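Beta-methylmalyl-CoA dehydratase (Chloroflexus aurantiacus, PDB 4E3E) catalyses the reversible dehydration of beta-methylmalyl-CoA to mesaconyl-CoA, a step of the glyoxylate assimilation cycle. Local coordinates at residues L174-Y178 with Y344-M348; F73-P78 with Y225-A229; D287-S293 with T314-R320. One frame throughout, in Å; residues are numbered along the deposited sequence. Where two conformers were deposited one is given.

Interaction 1. Residues L174-Y178 with Y344-M348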
loop_
_atom_site.group_PDB
_atom_site.type_symbol
_atom_site.label_atom_id
_atom_site.label_comp_id
_atom_site.label_asym_id
_atom_site.label_seq_id
_atom_site.Cartn_x
_atom_site.Cartn_y
_atom_site.Cartn_z
ATOM N N LEU A 174 -1.693 -33.528 -4.290
ATOM C CA LEU A 174 -1.743 -32.164 -4.827
ATOM C C LEU A 174 -3.102 -31.835 -5.415
ATOM O O LEU A 174 -3.665 -32.632 -6.141
ATOM C CB LEU A 174 -0.684 -31.964 -5.908
ATOM C CG LEU A 174 0.785 -32.190 -5.526
ATOM C CD1 LEU A 174 1.688 -31.902 -6.712
ATOM C CD2 LEU A 174 1.187 -31.318 -4.358
ATOM N N THR A 175 -3.614 -30.649 -5.104
ATOM C CA THR A 175 -4.813 -30.121 -5.758
ATOM C C THR A 175 -4.398 -29.462 -7.072
ATOM O O THR A 175 -3.440 -28.687 -7.101
ATOM C CB THR A 175 -5.546 -29.112 -4.848
ATOM O OG1 THR A 175 -6.025 -29.797 -3.689
ATOM C CG2 THR A 175 -6.730 -28.474 -5.554
ATOM N N VAL A 176 -5.103 -29.794 -8.154
ATOM C CA VAL A 176 -4.835 -29.228 -9.484
ATOM C C VAL A 176 -6.142 -28.584 -9.952
ATOM O O VAL A 176 -6.913 -29.203 -10.689
ATOM C CB VAL A 176 -4.349 -30.306 -10.493
ATOM C CG1 VAL A 176 -3.990 -29.680 -11.835
ATOM C CG2 VAL A 176 -3.159 -31.074 -9.937
ATOM N N PRO A 177 -6.393 -27.338 -9.512
ATOM C CA PRO A 177 -7.728 -26.724 -9.554
ATOM C C PRO A 177 -8.092 -26.071 -10.873
ATOM O O PRO A 177 -9.191 -25.548 -11.008
ATOM C CB PRO A 177 -7.632 -25.640 -8.487
ATOM C CG PRO A 177 -6.171 -25.248 -8.471
ATOM C CD PRO A 177 -5.380 -26.430 -8.934
ATOM N N TYR A 178 -7.172 -26.074 -11.825
ATOM C CA TYR A 178 -7.459 -25.505 -13.137
ATOM C C TYR A 178 -7.038 -26.464 -14.241
ATOM O O TYR A 178 -6.425 -27.500 -13.972
ATOM C CB TYR A 178 -6.803 -24.131 -13.287
ATOM C CG TYR A 178 -5.361 -24.070 -12.852
ATOM C CD1 TYR A 178 -4.343 -24.458 -13.711
ATOM C CD2 TYR A 178 -5.010 -23.608 -11.578
ATOM C CE1 TYR A 178 -3.009 -24.395 -13.318
ATOM C CE2 TYR A 178 -3.684 -23.543 -11.175
ATOM C CZ TYR A 178 -2.685 -23.938 -12.049
ATOM O OH TYR A 178 -1.354 -23.869 -11.666
ATOM N N TYR A 344 9.761 -26.668 -2.735
ATOM C CA TYR A 344 8.334 -26.608 -2.952
ATOM C C TYR A 344 8.006 -27.235 -4.287
ATOM O O TYR A 344 8.903 -27.612 -5.054
ATOM C CB TYR A 344 7.828 -25.147 -2.883
ATOM C CG TYR A 344 8.481 -24.209 -3.886
ATOM C CD1 TYR A 344 9.841 -23.883 -3.782
ATOM C CD2 TYR A 344 7.749 -23.665 -4.956
ATOM C CE1 TYR A 344 10.453 -23.035 -4.694
ATOM C CE2 TYR A 344 8.360 -22.812 -5.880
ATOM C CZ TYR A 344 9.720 -22.497 -5.736
ATOM O OH TYR A 344 10.346 -21.652 -6.641
ATOM N N THR A 345 6.718 -27.354 -4.556
ATOM C CA THR A 345 6.242 -27.996 -5.761
ATOM C C THR A 345 5.304 -27.058 -6.516
ATOM O O THR A 345 4.313 -26.537 -5.952
ATOM C CB THR A 345 5.522 -29.307 -5.426
ATOM O OG1 THR A 345 6.438 -30.192 -4.771
ATOM C CG2 THR A 345 4.998 -29.984 -6.690
ATOM N N VAL A 346 5.622 -26.851 -7.792
ATOM C CA VAL A 346 4.830 -25.977 -8.650
ATOM C C VAL A 346 4.066 -26.819 -9.658
ATOM O O VAL A 346 4.437 -27.966 -9.948
ATOM C CB VAL A 346 5.711 -24.954 -9.394
ATOM C CG1 VAL A 346 6.409 -24.026 -8.398
ATOM C CG2 VAL A 346 6.745 -25.671 -10.277
ATOM N N LEU A 347 2.981 -26.263 -10.173
ATOM C CA LEU A 347 2.277 -26.859 -11.292
ATOM C C LEU A 347 2.672 -26.077 -12.542
ATOM O O LEU A 347 2.791 -24.850 -12.484
ATOM C CB LEU A 347 0.757 -26.796 -11.083
ATOM C CG LEU A 347 0.175 -27.391 -9.792
ATOM C CD1 LEU A 347 -1.326 -27.137 -9.713
ATOM C CD2 LEU A 347 0.468 -28.882 -9.682
HETATM N N MSE A 348 2.869 -26.779 -13.661
HETATM C CA MSE A 348 3.217 -26.133 -14.939
HETATM C C MSE A 348 2.492 -26.809 -16.085
HETATM O O MSE A 348 2.436 -28.036 -16.137
HETATM C CB MSE A 348 4.731 -26.222 -15.135
HETATM C CG MSE A 348 5.162 -25.605 -16.464
HETATM SE SE MSE A 348 7.132 -25.461 -16.603
HETATM C CE MSE A 348 7.678 -24.221 -15.148
#
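Leu174 meets Thr345 and Leu347 where the loop 174-178 crosses over strand 338-349 of the antiparallel hot-dog sheet. The contact is van der Waals packing, mostly apolar; no hydrogen bond joins the two segments. Leu174 CD1 lies 3.8 Å from Thr345 CG2, and the two side chains meet at a slant. Thr345 turns this methyl to the loop while its OG1 bonds to Asn275, so its polar end is satisfied within the sheet. Thr175 points its side chain away from the strand and touches with its backbone: its O is 3.7 Å from Leu347 CD1. Val176 then takes the other branch of the same leucine, CG2 lying 4.2 Å from Leu347 CD2. Pro177 sets its ring carbon CD 4.2 Å from Leu347 CD1. Pro177 also packs on Val98, assigned to the substrate site by similarity, so the loop probably lies beside that site. Tyr178 closes the row. Its CG sits between the backbone N and the carbonyl carbon (chi1 47°), and from there the ring reaches back to the strand. Its hydroxyl bonds to Ser270 OG on the adjacent strand 270-278. Leu347 is the strand residue that all five loop residues touch, with CG anti to the carbonyl carbon (chi1 -55°) and both methyls turned to the loop. Its CB lies 3.7 Å from Tyr178 OH, and its CD1 meets the Tyr178 ring obliquely.

Interaction 2. Residues F73-P78 with Y225-A229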
loop_
_atom_site.group_PDB
_atom_site.type_symbol
_atom_site.label_atom_id
_atom_site.label_comp_id
_atom_site.label_asym_id
_atom_site.label_seq_id
_atom_site.Cartn_x
_atom_site.Cartn_y
_atom_site.Cartn_z
ATOM N N PHE A 73 -0.310 -18.334 8.301
ATOM C CA PHE A 73 0.841 -18.259 9.219
ATOM C C PHE A 73 0.706 -17.115 10.218
ATOM O O PHE A 73 0.871 -17.319 11.430
ATOM C CB PHE A 73 2.143 -18.152 8.417
ATOM C CG PHE A 73 3.407 -18.136 9.253
ATOM C CD1 PHE A 73 3.808 -16.995 9.942
ATOM C CD2 PHE A 73 4.245 -19.261 9.288
ATOM C CE1 PHE A 73 5.011 -16.979 10.673
ATOM C CE2 PHE A 73 5.436 -19.245 10.004
ATOM C CZ PHE A 73 5.824 -18.103 10.705
ATOM N N GLY A 74 0.408 -15.916 9.723
ATOM C CA GLY A 74 0.263 -14.741 10.588
ATOM C C GLY A 74 -0.723 -14.917 11.737
ATOM O O GLY A 74 -0.443 -14.502 12.855
ATOM N N LYS A 75 -1.880 -15.525 11.464
ATOM C CA LYS A 75 -2.875 -15.804 12.505
ATOM C C LYS A 75 -2.331 -16.636 13.666
ATOM O O LYS A 75 -2.813 -16.506 14.799
ATOM C CB LYS A 75 -4.081 -16.565 11.942
ATOM C CG LYS A 75 -4.695 -15.975 10.703
ATOM C CD LYS A 75 -5.306 -14.650 11.018
ATOM C CE LYS A 75 -4.775 -13.560 10.106
ATOM N NZ LYS A 75 -5.352 -12.377 10.778
ATOM N N THR A 76 -1.357 -17.497 13.376
ATOM C CA THR A 76 -0.835 -18.434 14.379
ATOM C C THR A 76 0.218 -17.760 15.244
ATOM O O THR A 76 0.514 -18.227 16.355
ATOM C CB THR A 76 -0.192 -19.702 13.751
ATOM O OG1 THR A 76 1.121 -19.404 13.222
ATOM C CG2 THR A 76 -1.076 -20.293 12.684
ATOM N N VAL A 77 0.777 -16.663 14.739
ATOM C CA VAL A 77 1.912 -16.007 15.428
ATOM C C VAL A 77 1.647 -15.607 16.905
ATOM O O VAL A 77 2.476 -15.920 17.786
ATOM C CB VAL A 77 2.493 -14.847 14.594
ATOM C CG1 VAL A 77 3.521 -14.038 15.399
ATOM C CG2 VAL A 77 3.132 -15.398 13.319
ATOM N N PRO A 78 0.504 -14.935 17.193
ATOM C CA PRO A 78 0.245 -14.549 18.596
ATOM C C PRO A 78 0.333 -15.725 19.588
ATOM O O PRO A 78 0.878 -15.558 20.679
ATOM C CB PRO A 78 -1.191 -13.992 18.544
ATOM C CG PRO A 78 -1.351 -13.513 17.136
ATOM C CD PRO A 78 -0.634 -14.562 16.320
ATOM N N TYR A 225 -0.402 -9.221 6.839
ATOM C CA TYR A 225 -0.581 -10.585 7.333
ATOM C C TYR A 225 -1.118 -10.611 8.767
ATOM O O TYR A 225 -1.434 -11.695 9.289
ATOM C CB TYR A 225 0.741 -11.385 7.242
ATOM C CG TYR A 225 1.408 -11.285 5.874
ATOM C CD1 TYR A 225 0.634 -11.265 4.688
ATOM C CD2 TYR A 225 2.788 -11.217 5.767
ATOM C CE1 TYR A 225 1.239 -11.149 3.440
ATOM C CE2 TYR A 225 3.412 -11.118 4.527
ATOM C CZ TYR A 225 2.639 -11.078 3.380
ATOM O OH TYR A 225 3.259 -10.973 2.180
ATOM N N GLN A 226 -1.230 -9.428 9.390
ATOM C CA GLN A 226 -1.624 -9.311 10.813
ATOM C C GLN A 226 -0.713 -10.229 11.673
ATOM O O GLN A 226 -1.139 -10.935 12.594
ATOM C CB GLN A 226 -3.133 -9.550 10.968
ATOM C CG GLN A 226 -3.965 -8.387 10.393
ATOM C CD GLN A 226 -5.403 -8.795 10.162
ATOM O OE1 GLN A 226 -5.653 -9.839 9.577
ATOM N NE2 GLN A 226 -6.360 -7.989 10.652
ATOM N N ASN A 227 0.561 -10.214 11.300
ATOM C CA ASN A 227 1.623 -10.966 11.964
ATOM C C ASN A 227 2.249 -9.980 12.941
ATOM O O ASN A 227 2.663 -8.895 12.550
ATOM C CB ASN A 227 2.624 -11.477 10.901
ATOM C CG ASN A 227 3.912 -12.087 11.490
ATOM O OD1 ASN A 227 4.343 -11.760 12.590
ATOM N ND2 ASN A 227 4.536 -12.986 10.725
ATOM N N THR A 228 2.278 -10.341 14.220
ATOM C CA THR A 228 2.650 -9.387 15.264
ATOM C C THR A 228 4.032 -9.570 15.863
ATOM O O THR A 228 4.314 -8.904 16.852
ATOM C CB THR A 228 1.703 -9.468 16.470
ATOM O OG1 THR A 228 1.775 -10.791 17.025
ATOM C CG2 THR A 228 0.249 -9.173 16.057
ATOM N N ALA A 229 4.854 -10.487 15.336
ATOM C CA ALA A 229 6.147 -10.794 15.972
ATOM C C ALA A 229 6.944 -9.511 16.103
ATOM O O ALA A 229 7.043 -8.740 15.160
ATOM C CB ALA A 229 6.937 -11.872 15.204
HETATM O O HOH W 1 -3.460 -12.309 12.914
#
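Gly74 and Asn227 bring their backbones to a CA-CA distance of 4.2 Å, where helix 65-80 of the hot-dog fold packs on the loop after helix 215-224. That second helix ends in a Schellman motif, with Gln226 at positive phi. Close packing comes first. Gly74 CA lies 3.7 Å from Tyr225 O; this close approach is possible because Gly74 has no side chain. Val77 turns both methyls to the loop. CG1 meets Ala229 CB, and CG2 lies against the Asn227 amide, 3.8 Å from ND2. The Phe73 ring meets the same ND2 at its edge. Polar contacts come next. Lys75 starts away from the loop, but bends at chi2 and chi3 bring NZ back to Gln226 OE1 at 2.8 Å. NZ arrives from above the carbonyl plane, 54° out of it. It also bonds to Thr24 O. A water accepts from Lys75 NZ and donates to Gln226 O. The far end of the Gln226 amide, NE2, bonds to Ser42 O and Ser48 OG of the second subunit, so the contact reaches the subunit interface. Within the loop, Asn227 forms an Asx turn: Ala229 N gives its hydrogen to Asn227 OD1 at 3.1 Å, with an angle of 169°. With an alanine here, Ala229 N is likely to lose its acceptor, and a gap would probably open beside Val77 and at the Phe73 edge. Val77 CG1 lies 3.7 Å from Asn227 OD1.

Interaction 3. Residues D287-S293 with T314-R320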
loop_
_atom_site.group_PDB
_atom_site.type_symbol
_atom_site.label_atom_id
_atom_site.label_comp_id
_atom_site.label_asym_id
_atom_site.label_seq_id
_atom_site.Cartn_x
_atom_site.Cartn_y
_atom_site.Cartn_z
ATOM N N ASP A 287 19.465 -5.045 2.758
ATOM C CA ASP A 287 19.962 -6.211 2.052
ATOM C C ASP A 287 19.338 -6.289 0.674
ATOM O O ASP A 287 18.131 -6.048 0.506
ATOM C CB ASP A 287 19.646 -7.492 2.827
ATOM C CG ASP A 287 20.484 -7.635 4.106
ATOM O OD1 ASP A 287 21.529 -6.964 4.245
ATOM O OD2 ASP A 287 20.096 -8.439 4.981
ATOM N N THR A 288 20.141 -6.656 -0.316
ATOM C CA THR A 288 19.584 -6.931 -1.661
ATOM C C THR A 288 19.427 -8.434 -1.901
ATOM O O THR A 288 20.402 -9.181 -1.836
ATOM C CB THR A 288 20.459 -6.284 -2.748
ATOM O OG1 THR A 288 20.598 -4.891 -2.448
ATOM C CG2 THR A 288 19.850 -6.447 -4.143
ATOM N N ILE A 289 18.198 -8.867 -2.196
ATOM C CA ILE A 289 17.895 -10.279 -2.312
ATOM C C ILE A 289 17.988 -10.723 -3.776
ATOM O O ILE A 289 17.398 -10.084 -4.671
ATOM C CB ILE A 289 16.466 -10.607 -1.788
ATOM C CG1 ILE A 289 16.304 -10.209 -0.301
ATOM C CG2 ILE A 289 16.150 -12.084 -1.989
ATOM C CD1 ILE A 289 17.439 -10.681 0.628
ATOM N N TYR A 290 18.725 -11.814 -4.000
ATOM C CA TYR A 290 18.800 -12.493 -5.293
ATOM C C TYR A 290 18.317 -13.918 -5.108
ATOM O O TYR A 290 18.242 -14.409 -3.983
ATOM C CB TYR A 290 20.241 -12.576 -5.751
ATOM C CG TYR A 290 20.894 -11.267 -6.067
ATOM C CD1 TYR A 290 21.523 -10.512 -5.065
ATOM C CD2 TYR A 290 20.936 -10.801 -7.381
ATOM C CE1 TYR A 290 22.160 -9.315 -5.367
ATOM C CE2 TYR A 290 21.569 -9.609 -7.697
ATOM C CZ TYR A 290 22.172 -8.870 -6.690
ATOM O OH TYR A 290 22.792 -7.699 -7.020
ATOM N N ALA A 291 18.011 -14.598 -6.205
ATOM C CA ALA A 291 17.522 -15.966 -6.115
ATOM C C ALA A 291 18.049 -16.825 -7.260
ATOM O O ALA A 291 18.323 -16.327 -8.362
ATOM C CB ALA A 291 15.992 -15.989 -6.081
ATOM N N TRP A 292 18.217 -18.111 -6.972
ATOM C CA TRP A 292 18.410 -19.116 -8.009
ATOM C C TRP A 292 17.646 -20.371 -7.670
ATOM O O TRP A 292 17.352 -20.640 -6.501
ATOM C CB TRP A 292 19.899 -19.389 -8.254
ATOM C CG TRP A 292 20.616 -20.048 -7.100
ATOM C CD1 TRP A 292 21.282 -19.431 -6.035
ATOM C CD2 TRP A 292 20.765 -21.484 -6.862
ATOM N NE1 TRP A 292 21.820 -20.370 -5.185
ATOM C CE2 TRP A 292 21.541 -21.620 -5.621
ATOM C CE3 TRP A 292 20.342 -22.632 -7.525
ATOM C CZ2 TRP A 292 21.870 -22.856 -5.095
ATOM C CZ3 TRP A 292 20.685 -23.879 -6.985
ATOM C CH2 TRP A 292 21.429 -23.985 -5.799
ATOM N N SER A 293 17.304 -21.148 -8.687
ATOM C CA SER A 293 16.520 -22.365 -8.474
ATOM C C SER A 293 17.147 -23.594 -9.104
ATOM O O SER A 293 17.870 -23.497 -10.099
ATOM C CB SER A 293 15.082 -22.200 -8.976
ATOM O OG SER A 293 14.446 -21.142 -8.270
ATOM N N THR A 314 14.332 -23.200 -4.448
ATOM C CA THR A 314 14.800 -21.837 -4.685
ATOM C C THR A 314 15.624 -21.388 -3.494
ATOM O O THR A 314 15.188 -21.485 -2.343
ATOM C CB THR A 314 13.654 -20.871 -4.976
ATOM O OG1 THR A 314 12.901 -21.362 -6.112
ATOM C CG2 THR A 314 14.188 -19.478 -5.279
ATOM N N VAL A 315 16.819 -20.903 -3.778
ATOM C CA VAL A 315 17.731 -20.430 -2.749
ATOM C C VAL A 315 17.845 -18.916 -2.888
ATOM O O VAL A 315 18.147 -18.421 -3.977
ATOM C CB VAL A 315 19.127 -21.065 -2.946
ATOM C CG1 VAL A 315 20.116 -20.526 -1.926
ATOM C CG2 VAL A 315 19.031 -22.583 -2.841
ATOM N N ALA A 316 17.580 -18.180 -1.804
ATOM C CA ALA A 316 17.758 -16.724 -1.822
ATOM C C ALA A 316 19.066 -16.357 -1.135
ATOM O O ALA A 316 19.442 -16.946 -0.109
ATOM C CB ALA A 316 16.581 -15.995 -1.172
ATOM N N THR A 317 19.740 -15.379 -1.686
ATOM C CA THR A 317 20.983 -14.904 -1.131
ATOM C C THR A 317 20.926 -13.411 -0.979
ATOM O O THR A 317 20.141 -12.765 -1.598
ATOM C CB THR A 317 22.177 -15.257 -2.015
ATOM O OG1 THR A 317 21.996 -14.724 -3.309
ATOM C CG2 THR A 317 22.308 -16.704 -2.145
ATOM N N LYS A 318 21.784 -12.868 -0.145
ATOM C CA LYS A 318 21.881 -11.446 -0.042
ATOM C C LYS A 318 23.157 -10.951 -0.654
ATOM O O LYS A 318 24.194 -11.510 -0.443
ATOM C CB LYS A 318 21.736 -10.946 1.388
ATOM C CG LYS A 318 22.706 -11.513 2.383
ATOM C CD LYS A 318 22.829 -10.616 3.588
ATOM C CE LYS A 318 22.021 -11.173 4.719
ATOM N NZ LYS A 318 21.919 -10.286 5.882
ATOM N N ASP A 319 23.042 -9.912 -1.447
ATOM C CA ASP A 319 24.175 -9.241 -1.986
ATOM C C ASP A 319 25.072 -10.210 -2.714
ATOM O O ASP A 319 26.255 -10.211 -2.513
ATOM C CB ASP A 319 24.927 -8.524 -0.882
ATOM C CG ASP A 319 24.079 -7.518 -0.154
ATOM O OD1 ASP A 319 23.043 -7.103 -0.638
ATOM O OD2 ASP A 319 24.461 -7.127 0.935
ATOM N N ARG A 320 24.479 -11.041 -3.546
ATOM C CA ARG A 320 25.103 -12.202 -4.206
ATOM C C ARG A 320 26.634 -12.198 -4.272
ATOM O O ARG A 320 27.239 -11.278 -4.843
ATOM C CB ARG A 320 24.507 -12.430 -5.604
ATOM C CG ARG A 320 25.172 -11.663 -6.739
ATOM C CD ARG A 320 24.917 -12.380 -8.051
ATOM N NE ARG A 320 24.730 -13.814 -7.833
ATOM C CZ ARG A 320 24.430 -14.683 -8.792
ATOM N NH1 ARG A 320 24.287 -14.266 -10.043
ATOM N NH2 ARG A 320 24.274 -15.970 -8.501
HETATM O O HOH W 2 23.617 -5.747 2.962
HETATM O O HOH W 3 22.226 -4.323 -0.635
#
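Strands 288-293 and 314-318 run antiparallel at 152° as arms of a beta hairpin in the hot-dog sheet, with Tyr290-Thr317 and Trp292-Val315 as hydrogen-bonded pairs. On the side of the sheet that carries these pairs, each aromatic ring is covered on one face by a residue of the other segment. Val315 CB sits over the Trp292 five-membered ring, 3.9 Å from its centroid, in a CH-pi contact. Trp292 NE1 bonds to Pro326 O. Arg320 CB likewise covers one face of the Tyr290 ring. In the conformer given, the Arg320 guanidinium forms a salt bridge with Asp206, and Tyr290 OH bonds to Asn234 of the third subunit. On the other side, Ile289 CG2 packs on Ala316 CB. Ser293 OG and Thr314 OG1 are hydrogen-bonded at 2.7 Å; Thr314 OG1 also bonds to Tyr344 OH, and Ser293 OG to His207. Charges gather at the open end of the hairpin. The Lys318 chain bends at chi3 to bring NZ 2.7 Å from Asp287 OD2 in a salt bridge. NZ comes from above the carboxylate plane, 44° out of it. Asp319 OD1 accepts from Thr288 N, and Asp319 N bonds back to Thr288 O. Asp287 OD1 and Asp319 OD2 stand 4.4 Å apart, and one water donates to both. These like charges would probably raise the proton affinity of both carboxylates; Lys318 for Asp287, the Thr288 N-H for Asp319 and the shared water for both are likely to offset this.

Overall arrangement
From the N terminus, helix 65-80 comes first. Interaction 2 joins it to the loop after helix 215-224, closing a loop of 146 residues. The segment 174-178 lies inside that loop and its partner 344-348 beyond it, so interactions 1 and 2 cross along the chain. Interaction 1 closes a loop of 165 residues and fixes segment 174-178 to strand 338-349. Interaction 3 follows interaction 2 in series, is nested inside the loop of interaction 1, and closes a short hairpin loop of 20 residues. Interactions 1 and 3 touch where Tyr344 OH meets Thr314 OG1. Interactions 1 and 2 lie on opposite sides of the chain's centre, their centres 26 Å apart.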